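PDB 5NGO: inactive poly [ADP-ribose] polymerase RCD1 from Arabidopsis thaliana, which contains an inactive poly(ADP-ribose) polymerase domain and is bound by the downy mildew effector HaRxL106, which thereby suppresses plant immunity. Local coordinates for residues A41-A44 with L45-Q49; V165-I168 with N169-T172. All blocks are in the same frame, centred on the assembly; numbering follows the deposited sequence.

Interaction 1 (A41-A44 with L45-Q49); sequences ARLA and LFQKQ
Q47 folds back over the preceding turn of helix 37-57 and meets L43, four residues earlier, so this is an i to i+4 contact along a single helix. The path can be followed atom by atom. CB of Q47 lies 3.5 Å from L43 O, the same carbonyl oxygen that accepts the hydrogen bond from Q47 N at 2.9 Å. With chi1 at -78°, CG stands beside the backbone N and opposite the carbonyl carbon; this sends the chain back toward the earlier turn and keeps CG 3.5 Å from L43 O. Beyond CG the chain is extended, and the amide passes at a slant across the isobutyl group: Q47 CD is 4.0 Å from L43 CG. At the tip, OE1 of Q47 lies 4.0 Å from L43 CG, while NE2 of Q47 is 4.1 Å from both CG and CD1 of L43. These separations are van der Waals distances, so the amide serves here as a flat lid on an apolar branch. L43 meets it with CG trans to its own N (chi1 -179°), and its CD1 also makes a looser apolar contact with F46 CD2 at 4.4 Å. Under the side chains the backbone repeats the alpha-helical bond four times, from L45, F46, Q47 and K48 back to A41, R42, L43 and A44; the bond from F46 N to R42 O is nearly straight, 169° at the hydrogen. Across the fold, L43 and F46 face the sheet, touching R127 of strand 121-129 and F175 of strand 174-182, while F46 reaches I129 as well. R42 also packs on F175, and its NE is hydrogen-bonded to the carbonyl oxygen of M78 in helix 77-80.

Interaction 2 (V165-I168 with N169-T172); sequences VWNI and NMNT
N169 closes a turn back to W166 and has the most surface buried by this contact. Its backbone N donates to W166 O at 2.8 Å, approaching from above the carbonyl plane, 48° out of it. One residue on, M170 N donates to N167 O at 3.1 Å, straight at the hydrogen, though it too comes from above the carbonyl plane. Each bond spans three residues, and the backbone angles fit a type III (3-10-like) turn, W166 to N169, overlapping a type I turn, N167 to M170. The side chain of N169 lies between its neighbours: CB rests 3.8 Å from V165 CG1, OD1 is 3.7 Å from I168 CG1, and ND2 comes to the edge of the W166 indole, 4.1 Å from CD1. M170 curls back along the second turn, its side chain also packing on I89 and I98; its chain bends at chi3 (70°), bringing CE back to 3.6 Å from N167 O and over the side-chain amide of N167, with CE 3.9 Å from N167 CG. I168 turns its carbonyl to a water that donates to I168 O and accepts from N171 N, while T172 OG1 donates to N169 O. The chemistry implies a loop held chiefly by polar backbone groups and one water, with apolar atoms filling in around them; N169 ND2, hydrogen-bonded to N152 OD1, ties these turns to a second loop.

Interaction 1 precedes interaction 2 along the chain, and their centres lie about 14 Å apart, yet the two meet directly. Side chains of helix 37-57 pack on the carbonyl oxygens of N171 and T172, just after the turns: Q49 CG is 3.5 Å from T172 O, and F46 CD1 is 3.7 Å from the same oxygen. L45 CD2 stands 3.7 Å from N171 O, which R42 NH1 also approaches at 3.6 Å. The loop then runs into strand 174-182, whose F175 is touched by R42, L43 and F46, so the helix packs against both loop and strand. Both contacts belong to the inactive polymerase domain.

Interaction 1 (A41-A44 with L45-Q49)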
loop_
_atom_site.group_PDB
_atom_site.type_symbol
_atom_site.label_atom_id
_atom_site.label_comp_id
_atom_site.label_asym_id
_atom_site.label_seq_id
_atom_site.Cartn_x
_atom_site.Cartn_y
_atom_site.Cartn_z
ATOM N N ALA A 41 -3.541 15.189 -10.247
ATOM C CA ALA A 41 -2.319 15.916 -9.917
ATOM C C ALA A 41 -1.373 15.059 -9.071
ATOM O O ALA A 41 -0.156 15.084 -9.280
ATOM C CB ALA A 41 -2.631 17.227 -9.210
ATOM N N ARG A 42 -1.940 14.288 -8.146
ATOM C CA ARG A 42 -1.158 13.368 -7.318
ATOM C C ARG A 42 -0.556 12.212 -8.116
ATOM O O ARG A 42 0.533 11.756 -7.798
ATOM C CB ARG A 42 -1.998 12.848 -6.148
ATOM C CG ARG A 42 -1.201 11.987 -5.176
ATOM C CD ARG A 42 -1.823 11.897 -3.810
ATOM N NE ARG A 42 -1.723 13.164 -3.072
ATOM C CZ ARG A 42 -0.631 13.636 -2.464
ATOM N NH1 ARG A 42 0.523 12.964 -2.494
ATOM N NH2 ARG A 42 -0.695 14.813 -1.838
ATOM N N LEU A 43 -1.250 11.750 -9.150
ATOM C CA LEU A 43 -0.729 10.721 -10.049
ATOM C C LEU A 43 0.400 11.272 -10.890
ATOM O O LEU A 43 1.406 10.586 -11.090
ATOM C CB LEU A 43 -1.824 10.176 -10.976
ATOM C CG LEU A 43 -1.402 9.072 -11.944
ATOM C CD1 LEU A 43 -0.726 7.905 -11.208
ATOM C CD2 LEU A 43 -2.622 8.600 -12.750
ATOM N N ALA A 44 0.248 12.497 -11.389
ATOM C CA ALA A 44 1.321 13.160 -12.124
ATOM C C ALA A 44 2.583 13.311 -11.263
ATOM O O ALA A 44 3.684 13.080 -11.760
ATOM C CB ALA A 44 0.852 14.503 -12.657
ATOM N N LEU A 45 2.417 13.672 -9.991
ATOM C CA LEU A 45 3.550 13.768 -9.055
ATOM C C LEU A 45 4.257 12.428 -8.891
ATOM O O LEU A 45 5.468 12.341 -9.025
ATOM C CB LEU A 45 3.066 14.275 -7.682
ATOM C CG LEU A 45 4.102 14.635 -6.618
ATOM C CD1 LEU A 45 3.504 15.684 -5.686
ATOM C CD2 LEU A 45 4.603 13.468 -5.795
ATOM N N PHE A 46 3.481 11.395 -8.610
ATOM C CA PHE A 46 3.973 10.013 -8.501
ATOM C C PHE A 46 4.720 9.585 -9.766
ATOM O O PHE A 46 5.810 9.034 -9.662
ATOM C CB PHE A 46 2.779 9.063 -8.210
ATOM C CG PHE A 46 3.142 7.606 -8.121
ATOM C CD1 PHE A 46 3.562 7.054 -6.925
ATOM C CD2 PHE A 46 3.032 6.773 -9.234
ATOM C CE1 PHE A 46 3.889 5.699 -6.830
ATOM C CE2 PHE A 46 3.350 5.420 -9.144
ATOM C CZ PHE A 46 3.779 4.893 -7.937
ATOM N N GLN A 47 4.156 9.851 -10.946
ATOM C CA GLN A 47 4.798 9.475 -12.216
ATOM C C GLN A 47 6.102 10.223 -12.487
ATOM O O GLN A 47 6.977 9.686 -13.168
ATOM C CB GLN A 47 3.820 9.606 -13.397
ATOM C CG GLN A 47 2.851 8.429 -13.451
ATOM C CD GLN A 47 1.702 8.609 -14.434
ATOM O OE1 GLN A 47 1.328 9.728 -14.810
ATOM N NE2 GLN A 47 1.092 7.485 -14.828
ATOM N N LYS A 48 6.252 11.427 -11.934
ATOM C CA LYS A 48 7.545 12.119 -11.990
ATOM C C LYS A 48 8.565 11.467 -11.071
ATOM O O LYS A 48 9.726 11.378 -11.433
ATOM C CB LYS A 48 7.422 13.599 -11.657
ATOM C CG LYS A 48 6.947 14.421 -12.826
ATOM C CD LYS A 48 7.942 14.545 -13.998
ATOM C CE LYS A 48 7.133 14.940 -15.210
ATOM N NZ LYS A 48 7.975 14.921 -16.441
ATOM N N GLN A 49 8.143 11.025 -9.893
ATOM C CA GLN A 49 9.037 10.282 -9.011
ATOM C C GLN A 49 9.461 8.945 -9.636
ATOM O O GLN A 49 10.587 8.492 -9.411
ATOM C CB GLN A 49 8.393 10.058 -7.629
ATOM C CG GLN A 49 9.289 9.373 -6.605
ATOM C CD GLN A 49 10.529 10.212 -6.298
ATOM O OE1 GLN A 49 10.428 11.342 -5.815
ATOM N NE2 GLN A 49 11.700 9.620 -6.528
#

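Interaction 2 (V165-I168 with N169-T172)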
loop_
_atom_site.group_PDB
_atom_site.type_symbol
_atom_site.label_atom_id
_atom_site.label_comp_id
_atom_site.label_asym_id
_atom_site.label_seq_id
_atom_site.Cartn_x
_atom_site.Cartn_y
_atom_site.Cartn_z
ATOM N N VAL A 165 7.529 1.537 3.475
ATOM C CA VAL A 165 7.906 2.777 2.806
ATOM C C VAL A 165 8.235 3.779 3.905
ATOM O O VAL A 165 7.402 4.038 4.790
ATOM C CB VAL A 165 6.779 3.295 1.905
ATOM C CG1 VAL A 165 7.104 4.670 1.362
ATOM C CG2 VAL A 165 6.520 2.309 0.784
ATOM N N TRP A 166 9.450 4.337 3.853
ATOM C CA TRP A 166 9.926 5.258 4.922
ATOM C C TRP A 166 9.130 6.560 4.902
ATOM O O TRP A 166 8.632 6.970 3.859
ATOM C CB TRP A 166 11.420 5.556 4.784
ATOM C CG TRP A 166 12.230 4.315 4.647
ATOM C CD1 TRP A 166 12.940 3.904 3.545
ATOM C CD2 TRP A 166 12.350 3.271 5.617
ATOM N NE1 TRP A 166 13.517 2.688 3.791
ATOM C CE2 TRP A 166 13.165 2.273 5.050
ATOM C CE3 TRP A 166 11.851 3.089 6.913
ATOM C CZ2 TRP A 166 13.511 1.112 5.745
ATOM C CZ3 TRP A 166 12.185 1.941 7.604
ATOM C CH2 TRP A 166 13.013 0.961 7.020
ATOM N N ASN A 167 9.015 7.205 6.060
ATOM C CA ASN A 167 8.199 8.420 6.196
ATOM C C ASN A 167 8.529 9.488 5.162
ATOM O O ASN A 167 7.618 10.041 4.556
ATOM C CB ASN A 167 8.289 8.975 7.615
ATOM C CG ASN A 167 7.446 8.169 8.602
ATOM O OD1 ASN A 167 6.938 7.095 8.279
ATOM N ND2 ASN A 167 7.298 8.677 9.818
ATOM N N ILE A 168 9.808 9.715 4.921
ATOM C CA ILE A 168 10.275 10.666 3.914
ATOM C C ILE A 168 9.706 10.401 2.501
ATOM O O ILE A 168 9.507 11.323 1.716
ATOM C CB ILE A 168 11.838 10.770 3.858
ATOM C CG1 ILE A 168 12.541 9.433 3.537
ATOM C CG2 ILE A 168 12.410 11.432 5.100
ATOM C CD1 ILE A 168 13.885 9.613 2.883
ATOM N N ASN A 169 9.424 9.138 2.198
ATOM C CA ASN A 169 8.968 8.730 0.874
ATOM C C ASN A 169 7.449 8.586 0.752
ATOM O O ASN A 169 6.964 8.297 -0.335
ATOM C CB ASN A 169 9.631 7.396 0.510
ATOM C CG ASN A 169 11.152 7.507 0.353
ATOM O OD1 ASN A 169 11.691 8.576 0.080
ATOM N ND2 ASN A 169 11.845 6.390 0.538
ATOM N N MET A 170 6.687 8.811 1.831
ATOM C CA MET A 170 5.289 8.409 1.822
ATOM C C MET A 170 4.452 9.145 0.785
ATOM O O MET A 170 3.535 8.571 0.212
ATOM C CB MET A 170 4.650 8.531 3.204
ATOM C CG MET A 170 4.178 9.896 3.585
ATOM S SD MET A 170 3.247 9.858 5.144
ATOM C CE MET A 170 4.544 9.514 6.336
ATOM N N ASN A 171 4.776 10.411 0.533
ATOM C CA ASN A 171 4.017 11.217 -0.424
ATOM C C ASN A 171 4.533 11.166 -1.853
ATOM O O ASN A 171 3.778 11.477 -2.775
ATOM C CB ASN A 171 3.923 12.664 0.057
ATOM C CG ASN A 171 2.981 12.815 1.249
ATOM O OD1 ASN A 171 2.010 12.086 1.369
ATOM N ND2 ASN A 171 3.280 13.741 2.151
ATOM N N THR A 172 5.785 10.764 -2.040
ATOM C CA THR A 172 6.380 10.623 -3.372
ATOM C C THR A 172 6.254 9.212 -3.952
ATOM O O THR A 172 6.129 9.062 -5.153
ATOM C CB THR A 172 7.889 10.988 -3.313
ATOM O OG1 THR A 172 8.503 10.326 -2.205
ATOM C CG2 THR A 172 8.083 12.467 -3.155
HETATM O O HOH W 1 6.700 11.998 1.807
#